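Local coordinates for nicotinate-nucleotide pyrophosphorylase (Francisella tularensis subsp. tularensis, PDB 3TQV), which probably converts quinolinate and 5-phospho-alpha-D-ribose 1-diphosphate into nicotinate ribonucleotide, carbon dioxide and diphosphate, a step of NAD(+) biosynthesis, at residues Asp170-Lys175 against Ser197-Glu202; Gly183-Ala188 against Asn212-Ala217; Ala219-Leu224 against Lys242-Val247. One frame throughout, in Å; residues are numbered along the deposited sequence.

Contact 1 (Asp170-Lys175 against Ser197-Glu202); sequences DAYLIK and SNKVVE
A beta-alpha-beta crossover of the C-terminal alpha/beta-barrel domain pairs Y172 with V201 and L173 with E202, setting edge strand 171-174 parallel to strand 200-205, with helices 176-180 and 185-195 in the connection. Backbone bonds alternate across the pair: Y172 N gives its hydrogen to V200 O (2.8 Å) and E202 N to Y172 O (3.0 Å). I174 N then donates to E202 O at 2.7 Å. The Y172 ring leaves the sheet alongside V201, pointing the same way. Its CG stands beside the backbone N (chi1 -88°), which brings CD2 within 3.8 Å of V201 CG2, while the K199 side chain crosses that of Y172 at about a right angle, K199 CB lying near CD2. I174 CD1 lies 3.7 Å from the other methyl of V201, CG1. This apolar row is covered by A188, A192 and L195 of helix 185-195, and by I36 and L40 of the second subunit. On the opposite face L173 and E202 run side by side, and L173 CD1 touches E202 CG at 3.7 Å. That face looks towards the predicted substrate site: L173 borders R165 and a bound phosphate, and K175 follows at the strand's end. Y172 O has a second donor, a water 2.9 Å away that also donates to E202 OE1 at 2.6 Å.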
loop_
_atom_site.group_PDB
_atom_site.type_symbol
_atom_site.label_atom_id
_atom_site.label_comp_id
_atom_site.label_asym_id
_atom_site.label_seq_id
_atom_site.Cartn_x
_atom_site.Cartn_y
_atom_site.Cartn_z
ATOM N N ASP B 170 -10.796 -10.640 -17.760
ATOM C CA ASP B 170 -9.915 -11.431 -18.623
ATOM C C ASP B 170 -9.960 -12.947 -18.376
ATOM O O ASP B 170 -9.450 -13.733 -19.182
ATOM C CB ASP B 170 -8.461 -10.909 -18.567
ATOM C CG ASP B 170 -7.931 -10.730 -17.132
ATOM O OD1 ASP B 170 -8.729 -10.698 -16.172
ATOM O OD2 ASP B 170 -6.702 -10.596 -16.974
ATOM N N ALA B 171 -10.568 -13.361 -17.272
ATOM C CA ALA B 171 -10.545 -14.770 -16.926
ATOM C C ALA B 171 -11.683 -15.160 -15.997
ATOM O O ALA B 171 -12.257 -14.310 -15.315
ATOM C CB ALA B 171 -9.230 -15.120 -16.319
ATOM N N TYR B 172 -12.006 -16.452 -15.987
ATOM C CA TYR B 172 -13.128 -16.968 -15.205
ATOM C C TYR B 172 -12.612 -17.513 -13.908
ATOM O O TYR B 172 -11.619 -18.212 -13.923
ATOM C CB TYR B 172 -13.804 -18.131 -15.933
ATOM C CG TYR B 172 -14.893 -17.753 -16.888
ATOM C CD1 TYR B 172 -15.925 -16.898 -16.502
ATOM C CD2 TYR B 172 -14.907 -18.264 -18.180
ATOM C CE1 TYR B 172 -16.948 -16.561 -17.389
ATOM C CE2 TYR B 172 -15.918 -17.934 -19.078
ATOM C CZ TYR B 172 -16.934 -17.081 -18.679
ATOM O OH TYR B 172 -17.929 -16.757 -19.575
ATOM N N LEU B 173 -13.281 -17.218 -12.794
ATOM C CA LEU B 173 -12.903 -17.821 -11.508
ATOM C C LEU B 173 -14.123 -18.274 -10.757
ATOM O O LEU B 173 -14.783 -17.477 -10.106
ATOM C CB LEU B 173 -12.077 -16.875 -10.630
ATOM C CG LEU B 173 -11.580 -17.490 -9.304
ATOM C CD1 LEU B 173 -11.092 -18.938 -9.479
ATOM C CD2 LEU B 173 -10.493 -16.641 -8.634
ATOM N N ILE B 174 -14.421 -19.563 -10.859
ATOM C CA ILE B 174 -15.656 -20.114 -10.311
ATOM C C ILE B 174 -15.457 -20.601 -8.891
ATOM O O ILE B 174 -14.661 -21.518 -8.666
ATOM C CB ILE B 174 -16.162 -21.282 -11.144
ATOM C CG1 ILE B 174 -16.365 -20.835 -12.599
ATOM C CG2 ILE B 174 -17.450 -21.847 -10.532
ATOM C CD1 ILE B 174 -16.450 -21.978 -13.593
ATOM N N LYS B 175 -16.198 -19.989 -7.955
ATOM C CA LYS B 175 -16.062 -20.219 -6.508
ATOM C C LYS B 175 -17.272 -20.934 -5.894
ATOM O O LYS B 175 -18.260 -21.201 -6.586
ATOM C CB LYS B 175 -15.834 -18.885 -5.780
ATOM C CG LYS B 175 -14.485 -18.249 -6.072
ATOM C CD LYS B 175 -14.333 -16.905 -5.384
ATOM C CE LYS B 175 -12.904 -16.382 -5.509
ATOM N NZ LYS B 175 -12.828 -14.918 -5.833
ATOM N N SER B 197 -15.783 -18.735 -25.301
ATOM C CA SER B 197 -14.979 -19.952 -25.343
ATOM C C SER B 197 -13.483 -19.646 -25.266
ATOM O O SER B 197 -12.666 -20.551 -25.099
ATOM C CB SER B 197 -15.276 -20.751 -26.614
ATOM O OG SER B 197 -14.621 -20.177 -27.734
ATOM N N ASN B 198 -13.133 -18.370 -25.385
ATOM C CA ASN B 198 -11.736 -17.960 -25.435
ATOM C C ASN B 198 -11.122 -17.694 -24.068
ATOM O O ASN B 198 -9.921 -17.436 -23.957
ATOM C CB ASN B 198 -11.571 -16.712 -26.305
ATOM C CG ASN B 198 -11.760 -17.000 -27.773
ATOM O OD1 ASN B 198 -12.520 -17.895 -28.146
ATOM N ND2 ASN B 198 -11.063 -16.248 -28.621
ATOM N N LYS B 199 -11.945 -17.742 -23.029
ATOM C CA LYS B 199 -11.490 -17.382 -21.698
ATOM C C LYS B 199 -10.987 -18.588 -20.916
ATOM O O LYS B 199 -11.481 -19.709 -21.077
ATOM C CB LYS B 199 -12.614 -16.701 -20.925
ATOM C CG LYS B 199 -13.214 -15.510 -21.637
ATOM C CD LYS B 199 -12.244 -14.347 -21.715
ATOM C CE LYS B 199 -12.860 -13.192 -22.472
ATOM N NZ LYS B 199 -11.959 -12.018 -22.491
ATOM N N VAL B 200 -9.995 -18.346 -20.066
ATOM C CA VAL B 200 -9.523 -19.356 -19.151
ATOM C C VAL B 200 -10.576 -19.606 -18.082
ATOM O O VAL B 200 -11.015 -18.677 -17.404
ATOM C CB VAL B 200 -8.220 -18.903 -18.485
ATOM C CG1 VAL B 200 -7.877 -19.794 -17.265
ATOM C CG2 VAL B 200 -7.091 -18.883 -19.517
ATOM N N VAL B 201 -10.990 -20.858 -17.935
ATOM C CA VAL B 201 -11.922 -21.217 -16.874
ATOM C C VAL B 201 -11.193 -21.834 -15.684
ATOM O O VAL B 201 -10.541 -22.885 -15.813
ATOM C CB VAL B 201 -12.967 -22.225 -17.361
ATOM C CG1 VAL B 201 -14.070 -22.340 -16.337
ATOM C CG2 VAL B 201 -13.523 -21.808 -18.702
ATOM N N GLU B 202 -11.284 -21.174 -14.531
ATOM C CA GLU B 202 -10.710 -21.709 -13.298
ATOM C C GLU B 202 -11.827 -21.934 -12.294
ATOM O O GLU B 202 -12.784 -21.171 -12.214
ATOM C CB GLU B 202 -9.632 -20.785 -12.696
ATOM C CG GLU B 202 -9.011 -21.315 -11.371
ATOM C CD GLU B 202 -7.808 -20.486 -10.876
ATOM O OE1 GLU B 202 -7.728 -19.271 -11.196
ATOM O OE2 GLU B 202 -6.933 -21.040 -10.172
HETATM O O HOH W 1 -9.026 -17.596 -12.710
#

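Contact 2 (Gly183-Ala188 against Asn212-Ala217)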
loop_
_atom_site.group_PDB
_atom_site.type_symbol
_atom_site.label_atom_id
_atom_site.label_comp_id
_atom_site.label_asym_id
_atom_site.label_seq_id
_atom_site.Cartn_x
_atom_site.Cartn_y
_atom_site.Cartn_z
ATOM N N GLY B 183 -26.747 -24.093 -10.040
ATOM C CA GLY B 183 -26.270 -25.461 -10.012
ATOM C C GLY B 183 -24.787 -25.489 -9.741
ATOM O O GLY B 183 -24.159 -24.436 -9.664
ATOM N N GLY B 184 -24.219 -26.685 -9.617
ATOM C CA GLY B 184 -22.829 -26.830 -9.211
ATOM C C GLY B 184 -21.758 -26.622 -10.274
ATOM O O GLY B 184 -21.819 -25.686 -11.056
ATOM N N ILE B 185 -20.772 -27.513 -10.298
ATOM C CA ILE B 185 -19.562 -27.306 -11.082
ATOM C C ILE B 185 -19.721 -27.548 -12.582
ATOM O O ILE B 185 -19.433 -26.652 -13.382
ATOM C CB ILE B 185 -18.390 -28.145 -10.537
ATOM C CG1 ILE B 185 -17.895 -27.574 -9.210
ATOM C CG2 ILE B 185 -17.243 -28.179 -11.521
ATOM C CD1 ILE B 185 -17.164 -28.590 -8.353
ATOM N N ALA B 186 -20.161 -28.746 -12.971
ATOM C CA ALA B 186 -20.367 -29.046 -14.393
ATOM C C ALA B 186 -21.216 -27.972 -15.066
ATOM O O ALA B 186 -20.912 -27.546 -16.183
ATOM C CB ALA B 186 -20.992 -30.427 -14.590
ATOM N N LYS B 187 -22.276 -27.531 -14.390
ATOM C CA LYS B 187 -23.141 -26.502 -14.953
ATOM C C LYS B 187 -22.330 -25.248 -15.174
ATOM O O LYS B 187 -22.265 -24.725 -16.289
ATOM C CB LYS B 187 -24.329 -26.209 -14.034
ATOM C CG LYS B 187 -25.411 -27.283 -14.056
ATOM C CD LYS B 187 -26.562 -26.957 -13.114
ATOM C CE LYS B 187 -27.593 -28.088 -13.067
ATOM N NZ LYS B 187 -28.672 -27.839 -12.067
ATOM N N ALA B 188 -21.684 -24.801 -14.101
ATOM C CA ALA B 188 -20.943 -23.543 -14.071
ATOM C C ALA B 188 -19.919 -23.414 -15.196
ATOM O O ALA B 188 -19.919 -22.433 -15.949
ATOM C CB ALA B 188 -20.263 -23.378 -12.723
ATOM N N ASN B 212 -12.220 -33.488 -8.747
ATOM C CA ASN B 212 -12.593 -34.459 -9.761
ATOM C C ASN B 212 -13.677 -33.906 -10.677
ATOM O O ASN B 212 -13.608 -34.030 -11.900
ATOM C CB ASN B 212 -12.992 -35.788 -9.112
ATOM C CG ASN B 212 -11.803 -36.499 -8.489
ATOM O OD1 ASN B 212 -10.672 -36.300 -8.918
ATOM N ND2 ASN B 212 -12.046 -37.310 -7.467
ATOM N N GLN B 213 -14.660 -33.258 -10.070
ATOM C CA GLN B 213 -15.701 -32.587 -10.823
ATOM C C GLN B 213 -15.120 -31.601 -11.840
ATOM O O GLN B 213 -15.424 -31.653 -13.031
ATOM C CB GLN B 213 -16.644 -31.850 -9.870
ATOM C CG GLN B 213 -17.521 -32.763 -9.024
ATOM C CD GLN B 213 -18.538 -31.984 -8.211
ATOM O OE1 GLN B 213 -18.604 -32.114 -6.995
ATOM N NE2 GLN B 213 -19.332 -31.171 -8.884
ATOM N N ALA B 214 -14.284 -30.696 -11.354
ATOM C CA ALA B 214 -13.772 -29.618 -12.179
ATOM C C ALA B 214 -12.903 -30.198 -13.278
ATOM O O ALA B 214 -12.882 -29.688 -14.401
ATOM C CB ALA B 214 -13.006 -28.630 -11.335
ATOM N N ILE B 215 -12.198 -31.277 -12.949
ATOM C CA ILE B 215 -11.422 -32.030 -13.935
ATOM C C ILE B 215 -12.358 -32.689 -14.945
ATOM O O ILE B 215 -12.119 -32.641 -16.154
ATOM C CB ILE B 215 -10.547 -33.098 -13.240
ATOM C CG1 ILE B 215 -9.305 -32.442 -12.641
ATOM C CG2 ILE B 215 -10.173 -34.234 -14.198
ATOM C CD1 ILE B 215 -8.415 -33.389 -11.904
ATOM N N ALA B 216 -13.432 -33.291 -14.433
ATOM C CA ALA B 216 -14.423 -33.957 -15.270
ATOM C C ALA B 216 -15.142 -32.960 -16.161
ATOM O O ALA B 216 -15.572 -33.302 -17.255
ATOM C CB ALA B 216 -15.425 -34.715 -14.405
ATOM N N ALA B 217 -15.263 -31.728 -15.680
ATOM C CA ALA B 217 -15.955 -30.666 -16.412
ATOM C C ALA B 217 -15.003 -29.951 -17.358
ATOM O O ALA B 217 -15.373 -28.983 -18.007
ATOM C CB ALA B 217 -16.584 -29.675 -15.451
#
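A216 N donates to N212 O at 2.6 Å, and A217 N to Q213 O at 2.7 Å, backbone bonds at the C-terminal end of helix 208-216. A217, which ends this run of bonds, turns its methyl to I185 and A186 at the start of helix 185-195. The meeting itself is apolar. I185 carries the contact: its side chain crosses that of Q213 at about a right angle, with CD1 3.6 Å from Q213 CB. Its other branch, CG2, is turned anti to the backbone N and lies 3.8 Å from A214 CA. The A217 methyl fills in beside it, with CB 4.0 Å from A186 CA and 4.3 Å from I185 CG2. Here the CA atoms of A186 and A217 are 5.1 Å apart. G184 caps the N terminus of helix 185-195, and A188 N returns to G184 O at 3.2 Å. Both helices belong to the outer layer of the barrel domain. On the sheet side A214 packs on V222 of strand 221-225, while N212 and I215 meet I238 of the next helix, 229-239.

Contact 3 (Ala219-Leu224 against Lys242-Val247)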
loop_
_atom_site.group_PDB
_atom_site.type_symbol
_atom_site.label_atom_id
_atom_site.label_comp_id
_atom_site.label_asym_id
_atom_site.label_seq_id
_atom_site.Cartn_x
_atom_site.Cartn_y
_atom_site.Cartn_z
ATOM N N ALA B 219 -12.126 -28.136 -16.841
ATOM C CA ALA B 219 -11.536 -26.854 -16.453
ATOM C C ALA B 219 -10.105 -26.690 -16.986
ATOM O O ALA B 219 -9.454 -27.656 -17.365
ATOM C CB ALA B 219 -11.556 -26.685 -14.916
ATOM N N ASP B 220 -9.623 -25.456 -16.994
ATOM C CA ASP B 220 -8.264 -25.176 -17.435
ATOM C C ASP B 220 -7.241 -25.159 -16.297
ATOM O O ASP B 220 -6.064 -25.434 -16.499
ATOM C CB ASP B 220 -8.243 -23.853 -18.177
ATOM C CG ASP B 220 -8.879 -23.959 -19.509
ATOM O OD1 ASP B 220 -8.486 -24.877 -20.257
ATOM O OD2 ASP B 220 -9.780 -23.151 -19.801
ATOM N N ILE B 221 -7.695 -24.811 -15.107
ATOM C CA ILE B 221 -6.828 -24.791 -13.957
ATOM C C ILE B 221 -7.721 -24.815 -12.731
ATOM O O ILE B 221 -8.893 -24.452 -12.791
ATOM C CB ILE B 221 -5.877 -23.561 -13.971
ATOM C CG1 ILE B 221 -5.047 -23.503 -12.688
ATOM C CG2 ILE B 221 -6.657 -22.263 -14.180
ATOM C CD1 ILE B 221 -4.253 -22.226 -12.553
ATOM N N VAL B 222 -7.178 -25.274 -11.621
ATOM C CA VAL B 222 -7.996 -25.485 -10.455
ATOM C C VAL B 222 -7.260 -24.912 -9.263
ATOM O O VAL B 222 -6.066 -25.158 -9.091
ATOM C CB VAL B 222 -8.292 -26.988 -10.255
ATOM C CG1 VAL B 222 -9.056 -27.215 -8.967
ATOM C CG2 VAL B 222 -9.081 -27.534 -11.451
HETATM N N MSE B 223 -7.956 -24.106 -8.470
HETATM C CA MSE B 223 -7.363 -23.542 -7.275
HETATM C C MSE B 223 -7.706 -24.441 -6.101
HETATM O O MSE B 223 -8.866 -24.810 -5.907
HETATM C CB MSE B 223 -7.855 -22.114 -7.059
HETATM C CG MSE B 223 -7.320 -21.425 -5.814
HETATM SE SE MSE B 223 -7.891 -19.552 -5.736
HETATM C CE MSE B 223 -8.202 -19.347 -3.810
ATOM N N LEU B 224 -6.684 -24.829 -5.342
ATOM C CA LEU B 224 -6.891 -25.651 -4.153
ATOM C C LEU B 224 -6.983 -24.781 -2.915
ATOM O O LEU B 224 -5.979 -24.248 -2.449
ATOM C CB LEU B 224 -5.763 -26.658 -3.979
ATOM C CG LEU B 224 -5.467 -27.498 -5.208
ATOM C CD1 LEU B 224 -4.272 -28.425 -4.935
ATOM C CD2 LEU B 224 -6.719 -28.268 -5.666
ATOM N N LYS B 242 -3.662 -33.536 -16.591
ATOM C CA LYS B 242 -5.073 -33.221 -16.782
ATOM C C LYS B 242 -5.325 -31.719 -16.684
ATOM O O LYS B 242 -5.527 -31.054 -17.703
ATOM C CB LYS B 242 -5.923 -33.962 -15.754
ATOM C CG LYS B 242 -5.744 -35.466 -15.758
ATOM C CD LYS B 242 -6.810 -36.158 -16.592
ATOM C CE LYS B 242 -6.889 -37.627 -16.226
ATOM N NZ LYS B 242 -5.528 -38.199 -16.010
ATOM N N VAL B 243 -5.331 -31.194 -15.457
ATOM C CA VAL B 243 -5.464 -29.755 -15.230
ATOM C C VAL B 243 -4.249 -29.191 -14.533
ATOM O O VAL B 243 -3.559 -29.886 -13.792
ATOM C CB VAL B 243 -6.657 -29.394 -14.338
ATOM C CG1 VAL B 243 -7.940 -29.428 -15.126
ATOM C CG2 VAL B 243 -6.703 -30.316 -13.135
ATOM N N ALA B 244 -4.012 -27.914 -14.787
ATOM C CA ALA B 244 -3.045 -27.123 -14.061
ATOM C C ALA B 244 -3.557 -26.948 -12.627
ATOM O O ALA B 244 -4.763 -26.870 -12.397
ATOM C CB ALA B 244 -2.892 -25.787 -14.751
ATOM N N LEU B 245 -2.649 -26.920 -11.659
ATOM C CA LEU B 245 -3.039 -26.762 -10.254
ATOM C C LEU B 245 -2.378 -25.537 -9.638
ATOM O O LEU B 245 -1.167 -25.317 -9.810
ATOM C CB LEU B 245 -2.651 -27.984 -9.418
ATOM C CG LEU B 245 -3.466 -29.269 -9.438
ATOM C CD1 LEU B 245 -2.868 -30.247 -8.437
ATOM C CD2 LEU B 245 -4.933 -29.019 -9.126
ATOM N N GLU B 246 -3.182 -24.758 -8.910
ATOM C CA GLU B 246 -2.729 -23.579 -8.168
ATOM C C GLU B 246 -3.156 -23.704 -6.695
ATOM O O GLU B 246 -4.316 -23.974 -6.405
ATOM C CB GLU B 246 -3.295 -22.315 -8.831
ATOM C CG GLU B 246 -3.122 -21.024 -8.052
ATOM C CD GLU B 246 -3.893 -19.841 -8.661
ATOM O OE1 GLU B 246 -4.812 -20.043 -9.485
ATOM O OE2 GLU B 246 -3.567 -18.688 -8.315
ATOM N N VAL B 247 -2.212 -23.539 -5.769
ATOM C CA VAL B 247 -2.489 -23.735 -4.331
ATOM C C VAL B 247 -2.698 -22.428 -3.561
ATOM O O VAL B 247 -1.844 -21.556 -3.574
ATOM C CB VAL B 247 -1.371 -24.548 -3.613
ATOM C CG1 VAL B 247 -1.496 -24.408 -2.087
ATOM C CG2 VAL B 247 -1.400 -26.003 -4.019
#
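I221 meets A244 and E246 across the two parallel strands of a beta-alpha-beta unit, 221-225 and 244-248, joined by helix 229-239 in the C-terminal barrel domain. Its CB lies 3.8 Å from the A244 methyl. CG1, anti to the backbone N at chi1 175°, runs on over the A244 carbonyl at 3.4 Å from O. The extended chain then delivers CD1 to the aliphatic part of E246, 3.8 Å from CB, with OE1 equally near. M223 follows on this face, which looks towards the predicted substrate residues E204 and S248; the end of M223, a selenomethionine, leads away from strand 244-248. On the opposite face the touching side chains are apolar. V222 CG2 touches V243 CG2, and L224 divides its two methyls between L245 and V247 of the neighbouring strand, its CD2 meeting L245 CD2 at 4.0 Å and its CD1 meeting V247 CG2 at 3.9 Å. L211 of helix 208-216 and A235 of helix 229-239 close over these residues. Three backbone bonds fasten the strands. V222 N donates to A244 O at 3.0 Å, and E246 N donates to V222 O at 2.9 Å. The last runs from L224 N to E246 O and is 2.7 Å long.

How the contacts relate
From the N terminus, contact 1 closes the loop of helices 176-180 and 185-195 between two neighbouring strands. Contact 2 opens inside that loop and ends beyond it, at 212-217, so the two cross along the chain. Contact 3 follows in series, closing the crossover through helix 229-239. Contacts 1 and 3 share one parallel sheet, strand 200-205 lying beside 221-225, with V201 O and D220 N probably hydrogen-bonded; the modelled carboxylates of E202 and E246 also approach there, at a doubtful distance. Contact 2 lies in the helical layer outside, joined to contact 3 by a probable bond from A219 N to A214 O and by I215 on V243.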